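Local coordinates for protein Esterase/lipase (Uncultured bacterium, PDB 3K6K) that probably hydrolyses carboxylic esters as a hormone-sensitive-lipase-like member of the alpha/beta hydrolase superfamily, at residues Asp20-Leu25 / Asp278-Phe283; Thr104-Gln109 / Glu299-Ile304; Met183-Val188 / Ile245-Glu250. All blocks are in the same frame, centred on the assembly; numbering follows the deposited sequence.

Interaction 1 of 3, residues Asp20-Leu25 / Asp278-Phe283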
loop_
_atom_site.group_PDB
_atom_site.type_symbol
_atom_site.label_atom_id
_atom_site.label_comp_id
_atom_site.label_asym_id
_atom_site.label_seq_id
_atom_site.Cartn_x
_atom_site.Cartn_y
_atom_site.Cartn_z
ATOM N N ASP A 20 16.681 -15.299 10.596
ATOM C CA ASP A 20 17.944 -16.022 10.501
ATOM C C ASP A 20 18.612 -15.620 9.209
ATOM O O ASP A 20 19.816 -15.458 9.189
ATOM C CB ASP A 20 17.769 -17.563 10.657
ATOM C CG ASP A 20 17.301 -17.939 12.078
ATOM O OD1 ASP A 20 17.484 -17.062 12.985
ATOM O OD2 ASP A 20 16.722 -19.048 12.318
ATOM N N PHE A 21 17.811 -15.417 8.160
ATOM C CA PHE A 21 18.343 -15.028 6.875
ATOM C C PHE A 21 18.892 -13.611 7.008
ATOM O O PHE A 21 19.930 -13.313 6.449
ATOM C CB PHE A 21 17.272 -15.095 5.770
ATOM C CG PHE A 21 17.797 -14.731 4.364
ATOM C CD1 PHE A 21 17.160 -13.751 3.595
ATOM C CD2 PHE A 21 18.903 -15.385 3.821
ATOM C CE1 PHE A 21 17.618 -13.428 2.320
ATOM C CE2 PHE A 21 19.386 -15.064 2.541
ATOM C CZ PHE A 21 18.727 -14.068 1.792
ATOM N N LEU A 22 18.197 -12.761 7.760
ATOM C CA LEU A 22 18.684 -11.401 8.039
ATOM C C LEU A 22 20.067 -11.399 8.685
ATOM O O LEU A 22 20.899 -10.537 8.368
ATOM C CB LEU A 22 17.712 -10.593 8.920
ATOM C CG LEU A 22 16.386 -10.348 8.183
ATOM C CD1 LEU A 22 15.334 -9.723 9.077
ATOM C CD2 LEU A 22 16.617 -9.520 6.874
ATOM N N GLN A 23 20.282 -12.346 9.606
ATOM C CA GLN A 23 21.570 -12.476 10.292
ATOM C C GLN A 23 22.647 -12.951 9.290
ATOM O O GLN A 23 23.789 -12.538 9.357
ATOM C CB GLN A 23 21.471 -13.385 11.536
ATOM C CG GLN A 23 22.765 -13.413 12.388
ATOM C CD GLN A 23 22.662 -12.639 13.728
ATOM O OE1 GLN A 23 23.237 -13.084 14.755
ATOM N NE2 GLN A 23 21.958 -11.492 13.722
ATOM N N LEU A 24 22.273 -13.775 8.345
ATOM C CA LEU A 24 23.206 -14.184 7.372
ATOM C C LEU A 24 23.563 -12.984 6.508
ATOM O O LEU A 24 24.720 -12.786 6.289
ATOM C CB LEU A 24 22.747 -15.398 6.607
ATOM C CG LEU A 24 23.375 -15.657 5.264
ATOM C CD1 LEU A 24 24.823 -15.795 5.324
ATOM C CD2 LEU A 24 22.780 -16.814 4.550
ATOM N N LEU A 25 22.598 -12.146 6.126
ATOM C CA LEU A 25 22.896 -10.876 5.440
ATOM C C LEU A 25 23.730 -9.885 6.280
ATOM O O LEU A 25 24.623 -9.207 5.762
ATOM C CB LEU A 25 21.617 -10.215 4.927
ATOM C CG LEU A 25 20.686 -11.053 4.018
ATOM C CD1 LEU A 25 19.454 -10.247 3.660
ATOM C CD2 LEU A 25 21.333 -11.579 2.757
ATOM N N ASP A 278 9.971 -8.562 8.057
ATOM C CA ASP A 278 11.286 -9.268 8.093
ATOM C C ASP A 278 11.938 -9.536 6.701
ATOM O O ASP A 278 12.853 -10.386 6.600
ATOM C CB ASP A 278 11.155 -10.638 8.813
ATOM C CG ASP A 278 10.674 -10.516 10.261
ATOM O OD1 ASP A 278 11.103 -9.604 10.989
ATOM O OD2 ASP A 278 9.885 -11.394 10.682
ATOM N N MET A 279 11.472 -8.879 5.639
ATOM C CA MET A 279 12.113 -9.048 4.308
ATOM C C MET A 279 13.106 -7.931 3.994
ATOM O O MET A 279 12.846 -6.764 4.288
ATOM C CB MET A 279 11.076 -9.166 3.178
ATOM C CG MET A 279 10.263 -10.489 3.273
ATOM S SD MET A 279 11.444 -11.856 3.039
ATOM C CE MET A 279 11.460 -12.330 4.777
ATOM N N PRO A 280 14.254 -8.281 3.435
ATOM C CA PRO A 280 15.247 -7.235 3.110
ATOM C C PRO A 280 15.006 -6.711 1.710
ATOM O O PRO A 280 14.054 -7.137 1.037
ATOM C CB PRO A 280 16.570 -8.017 3.130
ATOM C CG PRO A 280 16.132 -9.413 2.506
ATOM C CD PRO A 280 14.824 -9.641 3.281
ATOM N N HIS A 281 15.880 -5.812 1.281
ATOM C CA HIS A 281 15.813 -5.184 -0.010
ATOM C C HIS A 281 15.665 -6.217 -1.110
ATOM O O HIS A 281 16.411 -7.192 -1.124
ATOM C CB HIS A 281 17.118 -4.448 -0.204
ATOM C CG HIS A 281 17.058 -3.378 -1.237
ATOM N ND1 HIS A 281 16.009 -2.488 -1.324
ATOM C CD2 HIS A 281 17.925 -3.047 -2.229
ATOM C CE1 HIS A 281 16.237 -1.654 -2.321
ATOM N NE2 HIS A 281 17.389 -1.967 -2.884
ATOM N N VAL A 282 14.752 -5.975 -2.044
ATOM C CA VAL A 282 14.457 -6.865 -3.167
ATOM C C VAL A 282 14.479 -8.367 -2.764
ATOM O O VAL A 282 15.138 -9.198 -3.369
ATOM C CB VAL A 282 15.334 -6.598 -4.445
ATOM C CG1 VAL A 282 14.695 -7.321 -5.625
ATOM C CG2 VAL A 282 15.469 -5.051 -4.807
ATOM N N PHE A 283 13.688 -8.713 -1.769
ATOM C CA PHE A 283 13.720 -10.054 -1.216
ATOM C C PHE A 283 13.319 -11.133 -2.185
ATOM O O PHE A 283 13.627 -12.317 -1.917
ATOM C CB PHE A 283 12.846 -10.135 0.043
ATOM C CG PHE A 283 11.342 -9.997 -0.213
ATOM C CD1 PHE A 283 10.550 -11.129 -0.356
ATOM C CD2 PHE A 283 10.737 -8.756 -0.240
ATOM C CE1 PHE A 283 9.190 -11.007 -0.571
ATOM C CE2 PHE A 283 9.390 -8.617 -0.416
ATOM C CZ PHE A 283 8.610 -9.739 -0.620
#
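The backbone oxygen of Asp278 sits against the branched end of Leu22, which meets it with three carbons at once. Leu22 CD1 comes nearest, 3.6 Å from Asp278 O, while CG and CD2 each lie 3.9 Å from the same oxygen. These are van der Waals contacts. CG of Leu22 stands beside its own backbone N (chi1 -65°), which carries the two methyls round to the loop although the CA-CB bond does not aim at it. CD2 then reaches on to Pro280, with CD of that ring 4.0 Å away. Leu25, one helical turn further on, approaches Pro280 at about a right angle and sets CD1 3.6 Å from Pro280 CG. Leu25 CG lies over the centre of the Phe21 ring, 4.2 Å above the plane, and Phe21 touches the proline more lightly, Phe21 CE1 to Pro280 CG 4.3 Å. With an alanine in place of Leu22, Asp278 O and the CD side of Pro280 would probably lose their apolar cover and a gap would open between helix and loop. The Phe21 ring also meets those of Tyr286 and Phe289. Pro280 directly precedes His281, whose ND1 bonds Glu251 OE1; through the proline, helix 18-30 packs on the loop carrying the probable catalytic histidine, consistent with the N-terminal cap of hormone-sensitive-lipase-like esterases.

Interaction 2 of 3, residues Thr104-Gln109 / Glu299-Ile304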
loop_
_atom_site.group_PDB
_atom_site.type_symbol
_atom_site.label_atom_id
_atom_site.label_comp_id
_atom_site.label_asym_id
_atom_site.label_seq_id
_atom_site.Cartn_x
_atom_site.Cartn_y
_atom_site.Cartn_z
ATOM N N THR A 104 13.280 -14.885 -14.477
ATOM C CA THR A 104 12.838 -16.152 -15.027
ATOM C C THR A 104 11.627 -16.631 -14.283
ATOM O O THR A 104 10.735 -17.250 -14.883
ATOM C CB THR A 104 13.942 -17.255 -15.018
ATOM O OG1 THR A 104 14.472 -17.386 -13.696
ATOM C CG2 THR A 104 15.092 -16.913 -16.018
ATOM N N GLN A 105 11.574 -16.353 -12.982
ATOM C CA GLN A 105 10.337 -16.657 -12.222
ATOM C C GLN A 105 9.202 -15.749 -12.704
ATOM O O GLN A 105 8.107 -16.224 -12.981
ATOM C CB GLN A 105 10.518 -16.578 -10.680
ATOM C CG GLN A 105 11.497 -17.548 -10.069
ATOM C CD GLN A 105 11.054 -19.022 -10.207
ATOM O OE1 GLN A 105 11.861 -19.981 -10.014
ATOM N NE2 GLN A 105 9.783 -19.212 -10.536
ATOM N N LEU A 106 9.457 -14.451 -12.855
ATOM C CA LEU A 106 8.396 -13.564 -13.358
ATOM C C LEU A 106 7.863 -14.152 -14.681
ATOM O O LEU A 106 6.650 -14.248 -14.876
ATOM C CB LEU A 106 8.895 -12.140 -13.455
ATOM C CG LEU A 106 9.267 -11.487 -12.128
ATOM C CD1 LEU A 106 9.991 -10.142 -12.347
ATOM C CD2 LEU A 106 8.015 -11.324 -11.259
ATOM N N ALA A 107 8.757 -14.547 -15.595
ATOM C CA ALA A 107 8.331 -15.070 -16.912
ATOM C C ALA A 107 7.466 -16.380 -16.827
ATOM O O ALA A 107 6.380 -16.442 -17.374
ATOM C CB ALA A 107 9.556 -15.261 -17.828
ATOM N N LYS A 108 7.959 -17.401 -16.134
ATOM C CA LYS A 108 7.257 -18.638 -16.006
ATOM C C LYS A 108 5.854 -18.511 -15.345
ATOM O O LYS A 108 4.849 -18.949 -15.933
ATOM C CB LYS A 108 8.112 -19.632 -15.220
ATOM C CG LYS A 108 7.482 -21.000 -15.066
ATOM C CD LYS A 108 8.532 -21.971 -14.554
ATOM C CE LYS A 108 8.006 -23.404 -14.445
ATOM N NZ LYS A 108 8.159 -24.193 -15.740
ATOM N N GLN A 109 5.802 -17.913 -14.144
ATOM C CA GLN A 109 4.553 -17.727 -13.394
ATOM C C GLN A 109 3.572 -16.697 -14.000
ATOM O O GLN A 109 2.395 -16.605 -13.605
ATOM C CB GLN A 109 4.869 -17.341 -11.964
ATOM C CG GLN A 109 6.088 -18.011 -11.436
ATOM C CD GLN A 109 5.998 -18.368 -10.001
ATOM O OE1 GLN A 109 6.985 -18.265 -9.265
ATOM N NE2 GLN A 109 4.819 -18.829 -9.577
ATOM N N GLU A 299 2.016 -13.423 -6.121
ATOM C CA GLU A 299 1.061 -12.332 -6.143
ATOM C C GLU A 299 1.283 -11.324 -7.279
ATOM O O GLU A 299 0.294 -10.872 -7.897
ATOM C CB GLU A 299 1.023 -11.604 -4.803
ATOM C CG GLU A 299 0.528 -12.468 -3.711
ATOM C CD GLU A 299 0.491 -11.793 -2.357
ATOM O OE1 GLU A 299 0.094 -12.509 -1.413
ATOM O OE2 GLU A 299 0.835 -10.584 -2.231
ATOM N N ILE A 300 2.561 -10.986 -7.531
ATOM C CA ILE A 300 2.939 -10.060 -8.580
ATOM C C ILE A 300 2.460 -10.587 -9.903
ATOM O O ILE A 300 1.957 -9.818 -10.739
ATOM C CB ILE A 300 4.458 -9.860 -8.691
ATOM C CG1 ILE A 300 5.016 -8.948 -7.572
ATOM C CG2 ILE A 300 4.818 -9.229 -10.047
ATOM C CD1 ILE A 300 6.460 -9.240 -7.285
ATOM N N CYS A 301 2.622 -11.900 -10.087
ATOM C CA CYS A 301 2.238 -12.530 -11.346
ATOM C C CYS A 301 0.724 -12.539 -11.473
ATOM O O CYS A 301 0.202 -12.238 -12.535
ATOM C CB CYS A 301 2.873 -13.926 -11.531
ATOM S SG CYS A 301 4.677 -13.794 -11.918
ATOM N N HIS A 302 0.028 -12.854 -10.397
ATOM C CA HIS A 302 -1.409 -12.779 -10.430
ATOM C C HIS A 302 -1.825 -11.347 -10.867
ATOM O O HIS A 302 -2.703 -11.156 -11.741
ATOM C CB HIS A 302 -1.984 -13.138 -9.056
ATOM C CG HIS A 302 -3.445 -13.475 -9.079
ATOM N ND1 HIS A 302 -3.914 -14.742 -9.382
ATOM C CD2 HIS A 302 -4.547 -12.718 -8.829
ATOM C CE1 HIS A 302 -5.238 -14.753 -9.316
ATOM N NE2 HIS A 302 -5.648 -13.536 -8.993
ATOM N N TRP A 303 -1.191 -10.344 -10.268
ATOM C CA TRP A 303 -1.487 -8.984 -10.596
ATOM C C TRP A 303 -1.239 -8.782 -12.065
ATOM O O TRP A 303 -2.086 -8.233 -12.783
ATOM C CB TRP A 303 -0.602 -8.058 -9.825
ATOM C CG TRP A 303 -1.056 -6.637 -9.833
ATOM C CD1 TRP A 303 -1.979 -6.030 -8.958
ATOM C CD2 TRP A 303 -0.573 -5.595 -10.674
ATOM N NE1 TRP A 303 -2.100 -4.691 -9.273
ATOM C CE2 TRP A 303 -1.246 -4.402 -10.310
ATOM C CE3 TRP A 303 0.359 -5.544 -11.689
ATOM C CZ2 TRP A 303 -0.973 -3.168 -10.939
ATOM C CZ3 TRP A 303 0.595 -4.349 -12.317
ATOM C CH2 TRP A 303 -0.061 -3.166 -11.936
ATOM N N ILE A 304 -0.074 -9.207 -12.513
ATOM C CA ILE A 304 0.281 -8.920 -13.855
ATOM C C ILE A 304 -0.730 -9.571 -14.758
ATOM O O ILE A 304 -1.350 -8.921 -15.581
ATOM C CB ILE A 304 1.714 -9.357 -14.228
ATOM C CG1 ILE A 304 2.725 -8.349 -13.695
ATOM C CG2 ILE A 304 1.871 -9.451 -15.773
ATOM C CD1 ILE A 304 4.149 -8.861 -13.728
#
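Cys301 sets out toward helix 104-109, and its side chain lodges between Leu106 and Gln109. Its SG stands beside its own backbone N (chi1 -73°), and from there it lies 3.6 Å from Gln109 CB. The sulfur also rests against the main chain, 3.6 Å from Leu106 O, and CB of Cys301 comes within 3.4 Å of Gln109 O. The CA atoms of Gln109 and Cys301 are 6.0 Å apart, an approach consistent with the small side chain at this point. The two segment axes pass at 9.4 Å with a crossing angle of -50°. These helices, within 96-110 and 291-305, lie on the same side of the central sheet, as helices A and F of the canonical alpha/beta hydrolase fold do. Ile300 faces both the sheet, where it touches Val182 and Leu244, and the neighbouring helix. The branch methyl CG2 of Ile300, anti to the backbone N, meets Leu106 CD2 at 4.0 Å, the two side chains meeting at a slant. The same CD2 of Leu106 lies 4.2 Å from Cys301 SG.

Interaction 3 of 3, residues Met183-Val188 / Ile245-Glu250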
loop_
_atom_site.group_PDB
_atom_site.type_symbol
_atom_site.label_atom_id
_atom_site.label_comp_id
_atom_site.label_asym_id
_atom_site.label_seq_id
_atom_site.Cartn_x
_atom_site.Cartn_y
_atom_site.Cartn_z
ATOM N N MET A 183 6.926 -2.544 -9.261
ATOM C CA MET A 183 8.189 -2.076 -8.660
ATOM C C MET A 183 8.551 -2.805 -7.350
ATOM O O MET A 183 7.777 -2.855 -6.413
ATOM C CB MET A 183 8.179 -0.545 -8.428
ATOM C CG MET A 183 8.006 0.278 -9.704
ATOM S SD MET A 183 7.680 2.002 -9.284
ATOM C CE MET A 183 5.896 2.004 -9.280
ATOM N N LEU A 184 9.751 -3.362 -7.293
ATOM C CA LEU A 184 10.185 -4.180 -6.168
ATOM C C LEU A 184 11.199 -3.290 -5.432
ATOM O O LEU A 184 12.261 -2.993 -6.005
ATOM C CB LEU A 184 10.831 -5.456 -6.756
ATOM C CG LEU A 184 10.010 -6.707 -7.075
ATOM C CD1 LEU A 184 8.493 -6.476 -7.224
ATOM C CD2 LEU A 184 10.561 -7.645 -8.183
ATOM N N SER A 185 10.863 -2.783 -4.228
ATOM C CA SER A 185 11.750 -1.924 -3.438
ATOM C C SER A 185 12.320 -0.762 -4.268
ATOM O O SER A 185 13.558 -0.568 -4.301
ATOM C CB SER A 185 12.957 -2.719 -2.907
ATOM O OG SER A 185 12.588 -3.759 -1.975
ATOM N N PRO A 186 11.440 0.044 -4.907
ATOM C CA PRO A 186 11.929 1.053 -5.830
ATOM C C PRO A 186 12.840 2.124 -5.197
ATOM O O PRO A 186 12.604 2.565 -4.063
ATOM C CB PRO A 186 10.636 1.667 -6.405
ATOM C CG PRO A 186 9.594 1.318 -5.492
ATOM C CD PRO A 186 9.981 0.116 -4.726
ATOM N N PHE A 187 13.897 2.499 -5.910
ATOM C CA PHE A 187 14.826 3.574 -5.461
ATOM C C PHE A 187 14.382 4.826 -6.192
ATOM O O PHE A 187 14.592 4.950 -7.393
ATOM C CB PHE A 187 16.263 3.195 -5.835
ATOM C CG PHE A 187 17.337 4.171 -5.335
ATOM C CD1 PHE A 187 18.579 4.191 -5.938
ATOM C CD2 PHE A 187 17.114 5.009 -4.228
ATOM C CE1 PHE A 187 19.555 5.034 -5.508
ATOM C CE2 PHE A 187 18.092 5.822 -3.765
ATOM C CZ PHE A 187 19.335 5.836 -4.397
ATOM N N VAL A 188 13.714 5.734 -5.487
ATOM C CA VAL A 188 13.042 6.800 -6.170
ATOM C C VAL A 188 13.285 8.158 -5.569
ATOM O O VAL A 188 12.693 9.142 -6.021
ATOM C CB VAL A 188 11.526 6.549 -6.283
ATOM C CG1 VAL A 188 11.261 5.604 -7.408
ATOM C CG2 VAL A 188 10.937 6.055 -4.963
ATOM N N ILE A 245 3.498 -1.847 -5.956
ATOM C CA ILE A 245 4.788 -1.752 -5.265
ATOM C C ILE A 245 4.898 -2.881 -4.192
ATOM O O ILE A 245 3.986 -3.111 -3.376
ATOM C CB ILE A 245 4.992 -0.327 -4.609
ATOM C CG1 ILE A 245 4.765 0.794 -5.616
ATOM C CG2 ILE A 245 6.416 -0.177 -4.048
ATOM C CD1 ILE A 245 4.574 2.054 -5.005
ATOM N N HIS A 246 5.972 -3.651 -4.225
ATOM C CA HIS A 246 6.283 -4.504 -3.077
ATOM C C HIS A 246 7.530 -4.018 -2.376
ATOM O O HIS A 246 8.390 -3.407 -3.027
ATOM C CB HIS A 246 6.453 -5.934 -3.503
ATOM C CG HIS A 246 5.158 -6.613 -3.731
ATOM N ND1 HIS A 246 5.037 -7.980 -3.837
ATOM C CD2 HIS A 246 3.903 -6.111 -3.791
ATOM C CE1 HIS A 246 3.767 -8.284 -4.019
ATOM N NE2 HIS A 246 3.052 -7.170 -3.959
ATOM N N VAL A 247 7.661 -4.272 -1.076
ATOM C CA VAL A 247 8.888 -3.857 -0.396
ATOM C C VAL A 247 8.954 -4.602 0.940
ATOM O O VAL A 247 7.927 -5.143 1.408
ATOM C CB VAL A 247 8.882 -2.271 -0.229
ATOM C CG1 VAL A 247 7.655 -1.787 0.636
ATOM C CG2 VAL A 247 10.197 -1.714 0.283
ATOM N N GLY A 248 10.141 -4.636 1.555
ATOM C CA GLY A 248 10.330 -5.246 2.861
ATOM C C GLY A 248 10.413 -4.225 3.976
ATOM O O GLY A 248 10.616 -3.021 3.713
ATOM N N SER A 249 10.207 -4.697 5.196
ATOM C CA SER A 249 10.406 -3.928 6.388
ATOM C C SER A 249 11.837 -3.454 6.582
ATOM O O SER A 249 12.030 -2.337 7.095
ATOM C CB SER A 249 10.040 -4.759 7.634
ATOM O OG SER A 249 10.337 -6.158 7.433
ATOM N N GLU A 250 12.824 -4.297 6.265
ATOM C CA GLU A 250 14.219 -3.985 6.663
ATOM C C GLU A 250 14.913 -3.124 5.609
ATOM O O GLU A 250 16.012 -3.440 5.060
ATOM C CB GLU A 250 15.035 -5.235 6.940
ATOM C CG GLU A 250 14.339 -6.244 7.799
ATOM C CD GLU A 250 13.832 -5.707 9.093
ATOM O OE1 GLU A 250 14.644 -5.369 9.954
ATOM O OE2 GLU A 250 12.597 -5.661 9.293
#
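Met183 and Leu184 pair in parallel with Ile245 and His246, joining neighbouring strands of the central alpha/beta hydrolase sheet near their C-terminal ends. Two backbone hydrogen bonds fix the register. His246 N donates to Met183 O at 2.9 Å, with an N-H...O angle of 156°, and Ser185 N donates to His246 O at 2.8 Å, almost straight at 175°. A CA-H...O contact supplements them, Ile245 CA lying 3.4 Å from Met183 O. Beyond the pairing the first strand stops: Ser185 takes a left-handed backbone conformation, and the chain turns off into Pro186.

Apolar packing divides between the two faces. On the face of Met183 and Ile245, the methionine bends at its last torsion and brings CE to 4.0 Å from Ile245 CG1. The other branch of Ile245 meets the proline ring at about a right angle, CG2 to Pro186 CD 3.6 Å. On the opposite face, Leu184 CD1 lies 4.3 Å from His246 CB, and helix 291-305 lies over both residues; there His246 ND1 bonds Ser296 OG.

Polar side-chain contact centres on Ser185. Its OG hydrogen-bonds Glu251 OE2, which also accepts from Gly248 N, consistent with a second-shell role in holding the probable triad carboxylate. Across the strands the same OG makes van der Waals contact with carbon, 3.9 Å from Val247 CG2.

In the fold
Interaction 3 lies in the central sheet and touches both of the others. It meets interaction 1 at the probable catalytic centre: Val282 N is 3.1 Å from Ser185 OG, a probable hydrogen bond, and His281 ND1 lies 3.4 Å from Ser185 CB. Beside it, Met279 O is 3.2 Å from Glu250 N, also a probable hydrogen bond. His281 would form the charge relay with Ser157 and Glu251. Interaction 2 reaches the same strands through packing, Ile300 CD1 lying 3.4 Å from Leu184 CD1. Interactions 1 and 2 do not touch; their centres are 22 Å apart and their nearest atoms about 7 Å. Along the chain their segments alternate, while 183-188 and 245-250 fall between the halves of each.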